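Local coordinates for protein putative O-acetylhomoserine (Thiol)-lyase (Campylobacter jejuni, PDB 4OC9) that probably makes homocysteine from O-acetylhomoserine and sulfide, as a pyridoxal 5'-phosphate-dependent enzyme of the trans-sulfuration family, at residues F89-N94 and W266-A272; K147-S153 and I176-N182; N168-K172 and H195-V199; A218-R222 and P256-V262. One frame throughout, in Å; residues are numbered along the deposited sequence.

In the fold
All four contacts belong to the pyridoxal-phosphate-binding domain and gather about its seven-stranded mixed sheet. Interactions 1 and 4 share helix 257-270 and have centres about 11 Å apart; Asn94 ND2 of interaction 1 bonds Phe258 O of interaction 4 at 2.9 Å. Interactions 2 and 3, about 8 Å apart between centres, alternate along the chain, and Asp198 OD2 accepts from Ser178 N at 2.8 Å. Asp198 OD1 reaches Arg222 NE, also at 2.8 Å, tying interaction 3 to interaction 4. Interaction 2 reaches the cofactor: Asp181 OD2 lies close to the pyridine N1 of the modified lysine at position 206. Ile179 CD1 packs on Leu92 CD2 of interaction 1 at 3.7 Å.

Interaction 1. Residues F89-N94 and W266-A272; sequences FYALIN and WLRDLGA
The Tyr90 ring takes Trp266 CB over one face, 3.8 Å from its centroid and close to the ring normal, while the indole of Trp266 takes Ile93 CD1 over a face and Asn94 OD1 at its edge. These two CH-pi contacts belong to a buried helix-helix packing in the alpha/beta cofactor domain, where helix 84-93 meets the C-terminal end of helix 257-270; the short axes cross at 108° and stay 11.8 Å apart, a gap filled by large side chains. The five-membered ring of Trp266 also turns its edge toward the Tyr90 face, with the planes inclined by 51°. Ile93 places CG1 between its backbone N and carbonyl carbon (chi1 63°), which carries CD1 to within 3.5 Å of Trp266 CE3. The same methyl meets Leu270 CD2 tip to tip, and that leucine methyl also touches Phe89 CE2. At the indole edge, Trp266 NE1 donates to Asn94 OD1 over 2.9 Å, almost in the indole plane though tilted from the carbonyl plane of the amide. Asn94 is held from its other branch as well, ND2 donating to Phe258 O. Just past the helix end, Gly271 turns the chain with positive phi, and Ala272 N donates to Tyr90 OH at 2.9 Å, while Ala272 CB lies 3.7 Å from Tyr90 CZ.

Interaction 2. Residues K147-S153 and I176-N182; sequences KAIFFES and IVSICDN
Phe151 CG is staggered next to both its main-chain N and C (chi1 67°), a torsion that folds its ring over the neighbouring strand, where Cys180 SG approaches CE2 obliquely at 3.8 Å. On the other face of the sheet, Phe150 CG is anti to its N (chi1 -172°), and CD2 meets Ile179 CG2 at 3.5 Å. Between these faces run the bonds of a parallel strand pair: Ile179 N donates to Ile149 O, Phe151 N to Ile179 O and Asp181 N to Phe151 O (2.9 Å). Helix 164-174 connects the two strands, 146-152 and 177-181, completing a beta-alpha-beta unit. Past them, Ser153 OG donates to Asn182 OD1 at 2.7 Å, in the amide plane on a lone pair. Glu152 and Asp181 run side by side, and a water lies 2.7 Å from both Glu152 OE2 and Asp181 OD2. Thr183 and Tyr109 bond Asp181 OD1 and Glu152 OE2, respectively. Asp181 OD2 lies close to the cofactor's N1, consistent with fold-type I enzymes, where such an aspartate probably polarises the pyridine into an electron sink.

Interaction 3. Residues N168-K172 and H195-V199; sequences NQIAK and HGVDV
Lys172 NZ donates to Gly196 O over 3.2 Å and lies 3.6 Å from Asp198 OD1 in a long salt bridge. The carbonyl is approached at an angle, C=O...NZ being 130°, with the nitrogen somewhat tilted from the carbonyl plane. Most of the lysine chain is extended; a bend at its last torsion (chi4 -49°) turns the ammonium group to the loop, and CE passes 3.7 Å from Gly196 O. One helical turn earlier, Asn168 covers the same glycine: its CB is 3.5 Å from His195 O, and its CG lies 3.7 Å from Gly196 CA. Gly196, with positive phi (89°), presents its bare backbone to these two helix residues. The contact sits in the alpha/beta sheet domain, joining helix 164-174, the crossover between strands 146-152 and 177-181, to the loop that leads into strand 199-203. Beyond this first shell, Asp198 is fixed by stronger partners than Lys172. Its OD1 forms a salt bridge with Arg222 NE, and its OD2 accepts from Ser178 N at the start of strand 177-181. On the helix side, the backbone bond from Lys172 N to Asn168 O, 2.7 Å long, holds the two contacting residues one turn apart.

Interaction 4. Residues A218-R222 and P256-V262; sequences ALIER and PIFSIRV
Glu221 reaches from the end of strand 217-221 toward the first turn of helix 257-270, its CB pointing at the helix. With chi1 at 77°, CG is tucked against both main-chain neighbours of CA and passes 3.7 Å from Ser259 OG; the chain then extends to CD, which lies 3.3 Å from Pro256 CB. OE1 rests against the same Pro256 CB and accepts from a water 2.5 Å away, which in turn accepts from Phe258 N. OE2 takes two bonds from one residue: Ser259 OG donates at 2.6 Å, on the anti side and 29° out of the carboxylate plane, and Ser259 N donates at 2.8 Å, nearly along the C-O axis. The same oxygen lies near the plane of the Phe258 ring, at its edge. Two residues earlier on the strand, Leu219 CD2 crosses to Phe258 CE1 and meets Val262 CG2 tip to tip at 4.1 Å, an apolar patch beside the polar one. These bonds fall in the first turn after the N-cap Pro256, where the helix dipole probably helps to stabilise the buried charge: an acidic side chain bonded to a helix N-terminus, here joining helix 257-270 to the sheet of the alpha/beta cofactor domain.

Interaction 1. Residues F89-N94 and W266-A272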
loop_
_atom_site.group_PDB
_atom_site.type_symbol
_atom_site.label_atom_id
_atom_site.label_comp_id
_atom_site.label_asym_id
_atom_site.label_seq_id
_atom_site.Cartn_x
_atom_site.Cartn_y
_atom_site.Cartn_z
ATOM N N PHE D 89 -13.376 8.765 -21.336
ATOM C CA PHE D 89 -14.612 9.483 -20.996
ATOM C C PHE D 89 -14.336 10.980 -20.755
ATOM O O PHE D 89 -14.947 11.841 -21.385
ATOM C CB PHE D 89 -15.307 8.763 -19.852
ATOM C CG PHE D 89 -16.401 9.535 -19.230
ATOM C CD1 PHE D 89 -17.469 9.965 -19.971
ATOM C CD2 PHE D 89 -16.422 9.714 -17.845
ATOM C CE1 PHE D 89 -18.512 10.659 -19.368
ATOM C CE2 PHE D 89 -17.449 10.375 -17.226
ATOM C CZ PHE D 89 -18.511 10.859 -17.993
ATOM N N TYR D 90 -13.422 11.274 -19.842
ATOM C CA TYR D 90 -13.027 12.649 -19.523
ATOM C C TYR D 90 -12.521 13.431 -20.728
ATOM O O TYR D 90 -12.818 14.609 -20.854
ATOM C CB TYR D 90 -11.986 12.624 -18.394
ATOM C CG TYR D 90 -12.575 12.549 -17.002
ATOM C CD1 TYR D 90 -13.744 11.838 -16.752
ATOM C CD2 TYR D 90 -11.865 13.028 -15.909
ATOM C CE1 TYR D 90 -14.277 11.760 -15.486
ATOM C CE2 TYR D 90 -12.374 12.926 -14.628
ATOM C CZ TYR D 90 -13.575 12.283 -14.423
ATOM O OH TYR D 90 -14.090 12.165 -13.153
ATOM N N ALA D 91 -11.785 12.780 -21.617
ATOM C CA ALA D 91 -11.256 13.463 -22.805
ATOM C C ALA D 91 -12.386 13.878 -23.767
ATOM O O ALA D 91 -12.404 15.002 -24.273
ATOM C CB ALA D 91 -10.246 12.616 -23.518
ATOM N N LEU D 92 -13.341 12.986 -23.963
ATOM C CA LEU D 92 -14.474 13.262 -24.822
ATOM C C LEU D 92 -15.424 14.342 -24.252
ATOM O O LEU D 92 -15.755 15.335 -24.928
ATOM C CB LEU D 92 -15.224 11.957 -25.108
ATOM C CG LEU D 92 -14.390 10.945 -25.922
ATOM C CD1 LEU D 92 -15.024 9.560 -25.959
ATOM C CD2 LEU D 92 -14.131 11.454 -27.334
ATOM N N ILE D 93 -15.857 14.166 -23.004
ATOM C CA ILE D 93 -16.772 15.147 -22.386
ATOM C C ILE D 93 -16.117 16.490 -22.168
ATOM O O ILE D 93 -16.825 17.470 -22.017
ATOM C CB ILE D 93 -17.411 14.671 -21.069
ATOM C CG1 ILE D 93 -16.324 14.450 -20.003
ATOM C CG2 ILE D 93 -18.256 13.427 -21.325
ATOM C CD1 ILE D 93 -16.841 13.943 -18.675
ATOM N N ASN D 94 -14.790 16.561 -22.171
ATOM C CA ASN D 94 -14.159 17.847 -21.956
ATOM C C ASN D 94 -14.258 18.646 -23.246
ATOM O O ASN D 94 -13.975 19.845 -23.272
ATOM C CB ASN D 94 -12.681 17.698 -21.612
ATOM C CG ASN D 94 -12.109 18.947 -20.971
ATOM O OD1 ASN D 94 -12.813 19.658 -20.244
ATOM N ND2 ASN D 94 -10.823 19.155 -21.127
ATOM N N TRP D 266 -14.268 18.072 -14.283
ATOM C CA TRP D 266 -14.491 16.628 -14.322
ATOM C C TRP D 266 -13.985 15.842 -13.098
ATOM O O TRP D 266 -14.684 14.948 -12.610
ATOM C CB TRP D 266 -14.006 16.072 -15.624
ATOM C CG TRP D 266 -14.548 16.879 -16.800
ATOM C CD1 TRP D 266 -13.818 17.602 -17.694
ATOM C CD2 TRP D 266 -15.916 17.154 -17.102
ATOM N NE1 TRP D 266 -14.633 18.212 -18.584
ATOM C CE2 TRP D 266 -15.932 17.970 -18.239
ATOM C CE3 TRP D 266 -17.138 16.743 -16.551
ATOM C CZ2 TRP D 266 -17.133 18.415 -18.846
ATOM C CZ3 TRP D 266 -18.327 17.175 -17.155
ATOM C CH2 TRP D 266 -18.309 17.997 -18.297
ATOM N N LEU D 267 -12.783 16.124 -12.624
ATOM C CA LEU D 267 -12.311 15.437 -11.430
ATOM C C LEU D 267 -13.089 15.960 -10.227
ATOM O O LEU D 267 -13.597 15.184 -9.440
ATOM C CB LEU D 267 -10.805 15.610 -11.166
ATOM C CG LEU D 267 -9.863 14.729 -11.955
ATOM C CD1 LEU D 267 -8.410 15.143 -11.802
ATOM C CD2 LEU D 267 -10.068 13.287 -11.494
ATOM N N ARG D 268 -13.204 17.273 -10.128
ATOM C CA ARG D 268 -13.897 17.848 -9.002
ATOM C C ARG D 268 -15.324 17.418 -8.833
ATOM O O ARG D 268 -15.749 17.121 -7.730
ATOM C CB ARG D 268 -13.847 19.365 -9.064
ATOM C CG ARG D 268 -14.415 20.012 -7.819
ATOM C CD ARG D 268 -14.165 21.509 -7.794
ATOM N NE ARG D 268 -14.468 22.082 -6.466
ATOM C CZ ARG D 268 -14.294 23.360 -6.115
ATOM N NH1 ARG D 268 -13.824 24.257 -6.979
ATOM N NH2 ARG D 268 -14.593 23.748 -4.886
ATOM N N ASP D 269 -16.067 17.352 -9.926
ATOM C CA ASP D 269 -17.487 16.982 -9.833
ATOM C C ASP D 269 -17.837 15.511 -10.121
ATOM O O ASP D 269 -18.814 15.016 -9.597
ATOM C CB ASP D 269 -18.310 17.912 -10.752
ATOM C CG ASP D 269 -18.109 19.419 -10.436
ATOM O OD1 ASP D 269 -17.513 19.771 -9.396
ATOM O OD2 ASP D 269 -18.557 20.259 -11.259
ATOM N N LEU D 270 -17.111 14.857 -11.019
ATOM C CA LEU D 270 -17.395 13.439 -11.358
ATOM C C LEU D 270 -16.551 12.486 -10.518
ATOM O O LEU D 270 -16.937 11.331 -10.296
ATOM C CB LEU D 270 -17.295 13.161 -12.850
ATOM C CG LEU D 270 -18.428 13.590 -13.816
ATOM C CD1 LEU D 270 -18.970 14.943 -13.452
ATOM C CD2 LEU D 270 -18.160 13.538 -15.334
ATOM N N GLY D 271 -15.394 12.969 -10.073
ATOM C CA GLY D 271 -14.527 12.211 -9.185
ATOM C C GLY D 271 -13.889 10.883 -9.470
ATOM O O GLY D 271 -13.843 10.033 -8.575
ATOM N N ALA D 272 -13.409 10.700 -10.686
ATOM C CA ALA D 272 -12.747 9.462 -11.085
ATOM C C ALA D 272 -11.257 9.652 -10.787
ATOM O O ALA D 272 -10.393 9.595 -11.647
ATOM C CB ALA D 272 -12.974 9.171 -12.540
#

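Interaction 2. Residues K147-S153 and I176-N182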
loop_
_atom_site.group_PDB
_atom_site.type_symbol
_atom_site.label_atom_id
_atom_site.label_comp_id
_atom_site.label_asym_id
_atom_site.label_seq_id
_atom_site.Cartn_x
_atom_site.Cartn_y
_atom_site.Cartn_z
ATOM N N LYS D 147 -16.959 17.496 -32.213
ATOM C CA LYS D 147 -15.956 18.051 -31.277
ATOM C C LYS D 147 -14.656 17.254 -31.064
ATOM O O LYS D 147 -13.709 17.763 -30.461
ATOM C CB LYS D 147 -16.619 18.218 -29.924
ATOM C CG LYS D 147 -17.915 18.981 -29.991
ATOM C CD LYS D 147 -17.760 20.328 -30.665
ATOM C CE LYS D 147 -19.049 21.115 -30.531
ATOM N NZ LYS D 147 -18.932 22.360 -31.312
ATOM N N ALA D 148 -14.623 16.006 -31.526
ATOM C CA ALA D 148 -13.424 15.192 -31.359
ATOM C C ALA D 148 -13.339 14.056 -32.373
ATOM O O ALA D 148 -14.357 13.561 -32.879
ATOM C CB ALA D 148 -13.359 14.629 -29.949
ATOM N N ILE D 149 -12.099 13.698 -32.683
ATOM C CA ILE D 149 -11.752 12.618 -33.618
ATOM C C ILE D 149 -10.916 11.647 -32.768
ATOM O O ILE D 149 -9.793 11.980 -32.364
ATOM C CB ILE D 149 -10.990 13.134 -34.822
ATOM C CG1 ILE D 149 -11.912 14.069 -35.638
ATOM C CG2 ILE D 149 -10.555 11.958 -35.660
ATOM C CD1 ILE D 149 -11.259 14.755 -36.820
ATOM N N PHE D 150 -11.507 10.481 -32.476
ATOM C CA PHE D 150 -10.889 9.487 -31.630
ATOM C C PHE D 150 -10.441 8.238 -32.327
ATOM O O PHE D 150 -11.188 7.665 -33.112
ATOM C CB PHE D 150 -11.887 9.075 -30.553
ATOM C CG PHE D 150 -11.301 8.177 -29.498
ATOM C CD1 PHE D 150 -11.264 6.805 -29.672
ATOM C CD2 PHE D 150 -10.798 8.713 -28.323
ATOM C CE1 PHE D 150 -10.707 5.990 -28.713
ATOM C CE2 PHE D 150 -10.240 7.893 -27.357
ATOM C CZ PHE D 150 -10.192 6.531 -27.560
ATOM N N PHE D 151 -9.216 7.819 -32.014
ATOM C CA PHE D 151 -8.650 6.620 -32.611
ATOM C C PHE D 151 -7.490 6.092 -31.775
ATOM O O PHE D 151 -7.003 6.770 -30.859
ATOM C CB PHE D 151 -8.108 6.919 -33.999
ATOM C CG PHE D 151 -6.927 7.835 -33.994
ATOM C CD1 PHE D 151 -7.096 9.193 -33.928
ATOM C CD2 PHE D 151 -5.656 7.339 -34.111
ATOM C CE1 PHE D 151 -6.006 10.044 -33.966
ATOM C CE2 PHE D 151 -4.553 8.183 -34.141
ATOM C CZ PHE D 151 -4.729 9.543 -34.059
ATOM N N GLU D 152 -7.063 4.883 -32.096
ATOM C CA GLU D 152 -5.948 4.248 -31.409
ATOM C C GLU D 152 -4.750 4.213 -32.368
ATOM O O GLU D 152 -4.913 4.084 -33.596
ATOM C CB GLU D 152 -6.312 2.858 -30.921
ATOM C CG GLU D 152 -7.330 2.863 -29.800
ATOM C CD GLU D 152 -7.775 1.484 -29.317
ATOM O OE1 GLU D 152 -7.214 0.476 -29.781
ATOM O OE2 GLU D 152 -8.732 1.424 -28.508
ATOM N N SER D 153 -3.561 4.385 -31.815
ATOM C CA SER D 153 -2.349 4.376 -32.606
ATOM C C SER D 153 -2.071 2.964 -33.139
ATOM O O SER D 153 -1.678 2.786 -34.285
ATOM C CB SER D 153 -1.158 4.887 -31.780
ATOM O OG SER D 153 -0.876 4.086 -30.635
ATOM N N ILE D 176 -10.543 20.745 -35.390
ATOM C CA ILE D 176 -11.081 19.777 -34.449
ATOM C C ILE D 176 -9.948 19.118 -33.646
ATOM O O ILE D 176 -8.877 18.805 -34.183
ATOM C CB ILE D 176 -11.878 18.674 -35.164
ATOM C CG1 ILE D 176 -13.053 19.276 -35.909
ATOM C CG2 ILE D 176 -12.392 17.658 -34.153
ATOM C CD1 ILE D 176 -13.849 18.273 -36.726
ATOM N N VAL D 177 -10.204 18.915 -32.358
ATOM C CA VAL D 177 -9.233 18.287 -31.459
ATOM C C VAL D 177 -9.160 16.805 -31.732
ATOM O O VAL D 177 -10.210 16.136 -31.825
ATOM C CB VAL D 177 -9.640 18.446 -29.990
ATOM C CG1 VAL D 177 -8.741 17.609 -29.095
ATOM C CG2 VAL D 177 -9.630 19.912 -29.572
ATOM N N SER D 178 -7.941 16.306 -31.948
ATOM C CA SER D 178 -7.729 14.886 -32.209
ATOM C C SER D 178 -7.253 14.207 -30.929
ATOM O O SER D 178 -6.361 14.719 -30.235
ATOM C CB SER D 178 -6.674 14.665 -33.285
ATOM O OG SER D 178 -5.403 15.162 -32.874
ATOM N N ILE D 179 -7.858 13.057 -30.635
ATOM C CA ILE D 179 -7.532 12.245 -29.456
ATOM C C ILE D 179 -6.969 10.884 -29.851
ATOM O O ILE D 179 -7.644 10.106 -30.542
ATOM C CB ILE D 179 -8.772 11.911 -28.606
ATOM C CG1 ILE D 179 -9.443 13.176 -28.101
ATOM C CG2 ILE D 179 -8.344 11.060 -27.418
ATOM C CD1 ILE D 179 -10.776 12.928 -27.411
ATOM N N CYS D 180 -5.737 10.591 -29.432
ATOM C CA CYS D 180 -5.104 9.322 -29.730
ATOM C C CYS D 180 -4.866 8.482 -28.477
ATOM O O CYS D 180 -4.188 8.917 -27.581
ATOM C CB CYS D 180 -3.749 9.540 -30.419
ATOM S SG CYS D 180 -2.835 8.011 -30.801
ATOM N N ASP D 181 -5.378 7.259 -28.478
ATOM C CA ASP D 181 -5.200 6.309 -27.405
ATOM C C ASP D 181 -3.916 5.570 -27.792
ATOM O O ASP D 181 -3.898 4.733 -28.704
ATOM C CB ASP D 181 -6.413 5.404 -27.308
ATOM C CG ASP D 181 -6.310 4.374 -26.200
ATOM O OD1 ASP D 181 -5.189 3.864 -25.929
ATOM O OD2 ASP D 181 -7.368 4.042 -25.628
ATOM N N ASN D 182 -2.828 5.877 -27.087
ATOM C CA ASN D 182 -1.499 5.286 -27.394
ATOM C C ASN D 182 -1.107 4.197 -26.398
ATOM O O ASN D 182 0.080 3.900 -26.218
ATOM C CB ASN D 182 -0.473 6.432 -27.337
ATOM C CG ASN D 182 0.820 6.114 -28.037
ATOM O OD1 ASN D 182 0.808 5.469 -29.057
ATOM N ND2 ASN D 182 1.936 6.637 -27.537
HETATM O O HOH W 1 -9.615 2.975 -26.548
#

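Interaction 3. Residues N168-K172 and H195-V199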
loop_
_atom_site.group_PDB
_atom_site.type_symbol
_atom_site.label_atom_id
_atom_site.label_comp_id
_atom_site.label_asym_id
_atom_site.label_seq_id
_atom_site.Cartn_x
_atom_site.Cartn_y
_atom_site.Cartn_z
ATOM N N ASN D 168 -4.458 13.866 -38.867
ATOM C CA ASN D 168 -4.076 15.186 -38.433
ATOM C C ASN D 168 -4.458 16.250 -39.455
ATOM O O ASN D 168 -4.992 17.297 -39.094
ATOM C CB ASN D 168 -2.581 15.278 -38.277
ATOM C CG ASN D 168 -2.156 16.600 -37.707
ATOM O OD1 ASN D 168 -2.729 17.069 -36.717
ATOM N ND2 ASN D 168 -1.122 17.207 -38.295
ATOM N N GLN D 169 -4.156 15.997 -40.724
ATOM C CA GLN D 169 -4.507 16.950 -41.791
ATOM C C GLN D 169 -5.959 17.328 -41.739
ATOM O O GLN D 169 -6.307 18.497 -41.716
ATOM C CB GLN D 169 -4.232 16.393 -43.187
ATOM C CG GLN D 169 -2.791 16.292 -43.668
ATOM C CD GLN D 169 -2.689 15.462 -44.947
ATOM O OE1 GLN D 169 -3.662 14.849 -45.384
ATOM N NE2 GLN D 169 -1.491 15.408 -45.520
ATOM N N ILE D 170 -6.801 16.316 -41.750
ATOM C CA ILE D 170 -8.231 16.495 -41.702
ATOM C C ILE D 170 -8.665 17.224 -40.448
ATOM O O ILE D 170 -9.509 18.132 -40.509
ATOM C CB ILE D 170 -8.950 15.129 -41.763
ATOM C CG1 ILE D 170 -8.668 14.450 -43.135
ATOM C CG2 ILE D 170 -10.445 15.313 -41.575
ATOM C CD1 ILE D 170 -9.251 13.062 -43.302
ATOM N N ALA D 171 -8.104 16.821 -39.316
ATOM C CA ALA D 171 -8.441 17.427 -38.040
ATOM C C ALA D 171 -8.020 18.884 -37.981
ATOM O O ALA D 171 -8.798 19.724 -37.551
ATOM C CB ALA D 171 -7.794 16.660 -36.910
ATOM N N LYS D 172 -6.810 19.184 -38.423
ATOM C CA LYS D 172 -6.333 20.560 -38.403
ATOM C C LYS D 172 -7.126 21.468 -39.340
ATOM O O LYS D 172 -7.373 22.636 -39.030
ATOM C CB LYS D 172 -4.790 20.688 -38.576
ATOM C CG LYS D 172 -4.059 20.159 -37.334
ATOM C CD LYS D 172 -2.575 20.532 -37.288
ATOM C CE LYS D 172 -1.813 19.946 -36.112
ATOM N NZ LYS D 172 -2.364 20.059 -34.734
ATOM N N HIS D 195 3.295 13.791 -34.539
ATOM C CA HIS D 195 2.535 13.856 -35.749
ATOM C C HIS D 195 1.279 14.667 -35.754
ATOM O O HIS D 195 0.358 14.408 -36.530
ATOM C CB HIS D 195 2.280 12.447 -36.223
ATOM C CG HIS D 195 3.540 11.654 -36.291
ATOM N ND1 HIS D 195 4.470 11.839 -37.277
ATOM C CD2 HIS D 195 4.031 10.701 -35.476
ATOM C CE1 HIS D 195 5.484 11.022 -37.070
ATOM N NE2 HIS D 195 5.232 10.309 -35.995
ATOM N N GLY D 196 1.247 15.676 -34.889
ATOM C CA GLY D 196 0.098 16.576 -34.813
ATOM C C GLY D 196 -1.069 16.247 -33.893
ATOM O O GLY D 196 -2.062 16.979 -33.878
ATOM N N VAL D 197 -0.973 15.162 -33.132
ATOM C CA VAL D 197 -2.067 14.826 -32.222
ATOM C C VAL D 197 -2.157 15.908 -31.137
ATOM O O VAL D 197 -1.153 16.449 -30.705
ATOM C CB VAL D 197 -1.922 13.416 -31.625
ATOM C CG1 VAL D 197 -2.869 13.193 -30.455
ATOM C CG2 VAL D 197 -2.131 12.375 -32.705
ATOM N N ASP D 198 -3.384 16.218 -30.750
ATOM C CA ASP D 198 -3.664 17.212 -29.741
ATOM C C ASP D 198 -3.696 16.647 -28.335
ATOM O O ASP D 198 -3.086 17.201 -27.402
ATOM C CB ASP D 198 -5.033 17.837 -30.071
ATOM C CG ASP D 198 -5.039 18.565 -31.432
ATOM O OD1 ASP D 198 -4.109 19.383 -31.680
ATOM O OD2 ASP D 198 -6.019 18.387 -32.208
ATOM N N VAL D 199 -4.426 15.550 -28.181
ATOM C CA VAL D 199 -4.590 14.887 -26.908
ATOM C C VAL D 199 -4.334 13.389 -26.973
ATOM O O VAL D 199 -4.822 12.701 -27.835
ATOM C CB VAL D 199 -6.028 15.090 -26.362
ATOM C CG1 VAL D 199 -6.268 14.302 -25.077
ATOM C CG2 VAL D 199 -6.287 16.562 -26.116
#

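Interaction 4. Residues A218-R222 and P256-V262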
loop_
_atom_site.group_PDB
_atom_site.type_symbol
_atom_site.label_atom_id
_atom_site.label_comp_id
_atom_site.label_asym_id
_atom_site.label_seq_id
_atom_site.Cartn_x
_atom_site.Cartn_y
_atom_site.Cartn_z
ATOM N N ALA D 218 -4.629 8.075 -17.973
ATOM C CA ALA D 218 -4.078 9.416 -18.056
ATOM C C ALA D 218 -4.507 10.165 -19.305
ATOM O O ALA D 218 -4.684 9.564 -20.369
ATOM C CB ALA D 218 -2.575 9.362 -18.019
ATOM N N LEU D 219 -4.653 11.483 -19.160
ATOM C CA LEU D 219 -4.988 12.347 -20.299
ATOM C C LEU D 219 -3.799 13.279 -20.396
ATOM O O LEU D 219 -3.463 13.970 -19.430
ATOM C CB LEU D 219 -6.244 13.208 -20.147
ATOM C CG LEU D 219 -7.596 12.561 -19.895
ATOM C CD1 LEU D 219 -7.639 12.154 -18.420
ATOM C CD2 LEU D 219 -8.721 13.547 -20.171
ATOM N N ILE D 220 -3.200 13.328 -21.567
ATOM C CA ILE D 220 -2.044 14.169 -21.798
ATOM C C ILE D 220 -2.307 15.149 -22.932
ATOM O O ILE D 220 -2.838 14.770 -23.990
ATOM C CB ILE D 220 -0.855 13.294 -22.168
ATOM C CG1 ILE D 220 -0.660 12.223 -21.095
ATOM C CG2 ILE D 220 0.390 14.144 -22.332
ATOM C CD1 ILE D 220 0.439 11.245 -21.419
ATOM N N GLU D 221 -1.932 16.412 -22.738
ATOM C CA GLU D 221 -2.168 17.395 -23.797
ATOM C C GLU D 221 -0.850 17.892 -24.378
ATOM O O GLU D 221 0.186 17.995 -23.684
ATOM C CB GLU D 221 -2.992 18.591 -23.316
ATOM C CG GLU D 221 -2.275 19.645 -22.471
ATOM C CD GLU D 221 -3.218 20.790 -22.062
ATOM O OE1 GLU D 221 -3.069 21.899 -22.622
ATOM O OE2 GLU D 221 -4.176 20.564 -21.286
ATOM N N ARG D 222 -0.877 18.188 -25.670
ATOM C CA ARG D 222 0.329 18.672 -26.340
ATOM C C ARG D 222 0.642 20.091 -25.976
ATOM O O ARG D 222 -0.164 20.811 -25.362
ATOM C CB ARG D 222 0.153 18.702 -27.854
ATOM C CG ARG D 222 -0.901 19.686 -28.396
ATOM C CD ARG D 222 -0.847 19.772 -29.932
ATOM N NE ARG D 222 -1.897 20.593 -30.574
ATOM C CZ ARG D 222 -1.814 21.894 -30.847
ATOM N NH1 ARG D 222 -0.747 22.621 -30.502
ATOM N NH2 ARG D 222 -2.827 22.490 -31.448
ATOM N N PRO D 256 -2.510 25.411 -19.318
ATOM C CA PRO D 256 -3.094 24.429 -20.233
ATOM C C PRO D 256 -4.554 24.313 -19.835
ATOM O O PRO D 256 -4.896 23.563 -18.917
ATOM C CB PRO D 256 -2.301 23.149 -19.939
ATOM C CG PRO D 256 -1.745 23.349 -18.570
ATOM C CD PRO D 256 -1.491 24.819 -18.438
ATOM N N ILE D 257 -5.410 25.038 -20.540
ATOM C CA ILE D 257 -6.837 25.057 -20.210
ATOM C C ILE D 257 -7.587 23.741 -20.355
ATOM O O ILE D 257 -8.572 23.521 -19.668
ATOM C CB ILE D 257 -7.584 26.206 -20.926
ATOM C CG1 ILE D 257 -7.714 25.959 -22.424
ATOM C CG2 ILE D 257 -6.887 27.534 -20.630
ATOM C CD1 ILE D 257 -8.490 27.054 -23.132
ATOM N N PHE D 258 -7.113 22.863 -21.238
ATOM C CA PHE D 258 -7.774 21.563 -21.426
ATOM C C PHE D 258 -7.627 20.775 -20.115
ATOM O O PHE D 258 -8.611 20.265 -19.564
ATOM C CB PHE D 258 -7.169 20.793 -22.594
ATOM C CG PHE D 258 -7.747 19.416 -22.777
ATOM C CD1 PHE D 258 -7.232 18.319 -22.048
ATOM C CD2 PHE D 258 -8.736 19.180 -23.701
ATOM C CE1 PHE D 258 -7.729 17.037 -22.241
ATOM C CE2 PHE D 258 -9.249 17.894 -23.891
ATOM C CZ PHE D 258 -8.740 16.825 -23.158
ATOM N N SER D 259 -6.393 20.719 -19.615
ATOM C CA SER D 259 -6.096 20.007 -18.373
ATOM C C SER D 259 -6.780 20.697 -17.175
ATOM O O SER D 259 -7.288 20.029 -16.270
ATOM C CB SER D 259 -4.585 19.889 -18.158
ATOM O OG SER D 259 -3.998 19.107 -19.189
ATOM N N ILE D 260 -6.780 22.026 -17.178
ATOM C CA ILE D 260 -7.414 22.770 -16.095
ATOM C C ILE D 260 -8.873 22.413 -15.992
ATOM O O ILE D 260 -9.377 22.190 -14.896
ATOM C CB ILE D 260 -7.281 24.297 -16.270
ATOM C CG1 ILE D 260 -5.827 24.747 -16.076
ATOM C CG2 ILE D 260 -8.142 25.044 -15.274
ATOM C CD1 ILE D 260 -5.190 24.422 -14.722
ATOM N N ARG D 261 -9.560 22.321 -17.124
ATOM C CA ARG D 261 -10.966 22.000 -17.049
ATOM C C ARG D 261 -11.144 20.579 -16.511
ATOM O O ARG D 261 -12.026 20.320 -15.724
ATOM C CB ARG D 261 -11.721 22.276 -18.374
ATOM C CG ARG D 261 -13.224 22.281 -18.108
ATOM C CD ARG D 261 -14.142 22.953 -19.150
ATOM N NE ARG D 261 -14.613 22.117 -20.214
ATOM C CZ ARG D 261 -15.851 21.638 -20.352
ATOM N NH1 ARG D 261 -16.876 21.956 -19.561
ATOM N NH2 ARG D 261 -16.081 20.875 -21.396
ATOM N N VAL D 262 -10.284 19.659 -16.929
ATOM C CA VAL D 262 -10.382 18.282 -16.450
ATOM C C VAL D 262 -10.336 18.271 -14.910
ATOM O O VAL D 262 -11.049 17.507 -14.254
ATOM C CB VAL D 262 -9.231 17.396 -16.973
ATOM C CG1 VAL D 262 -9.287 16.019 -16.328
ATOM C CG2 VAL D 262 -9.262 17.274 -18.484
HETATM O O HOH W 2 -4.919 16.406 -19.854
HETATM O O HOH W 3 -4.912 23.488 -23.289
#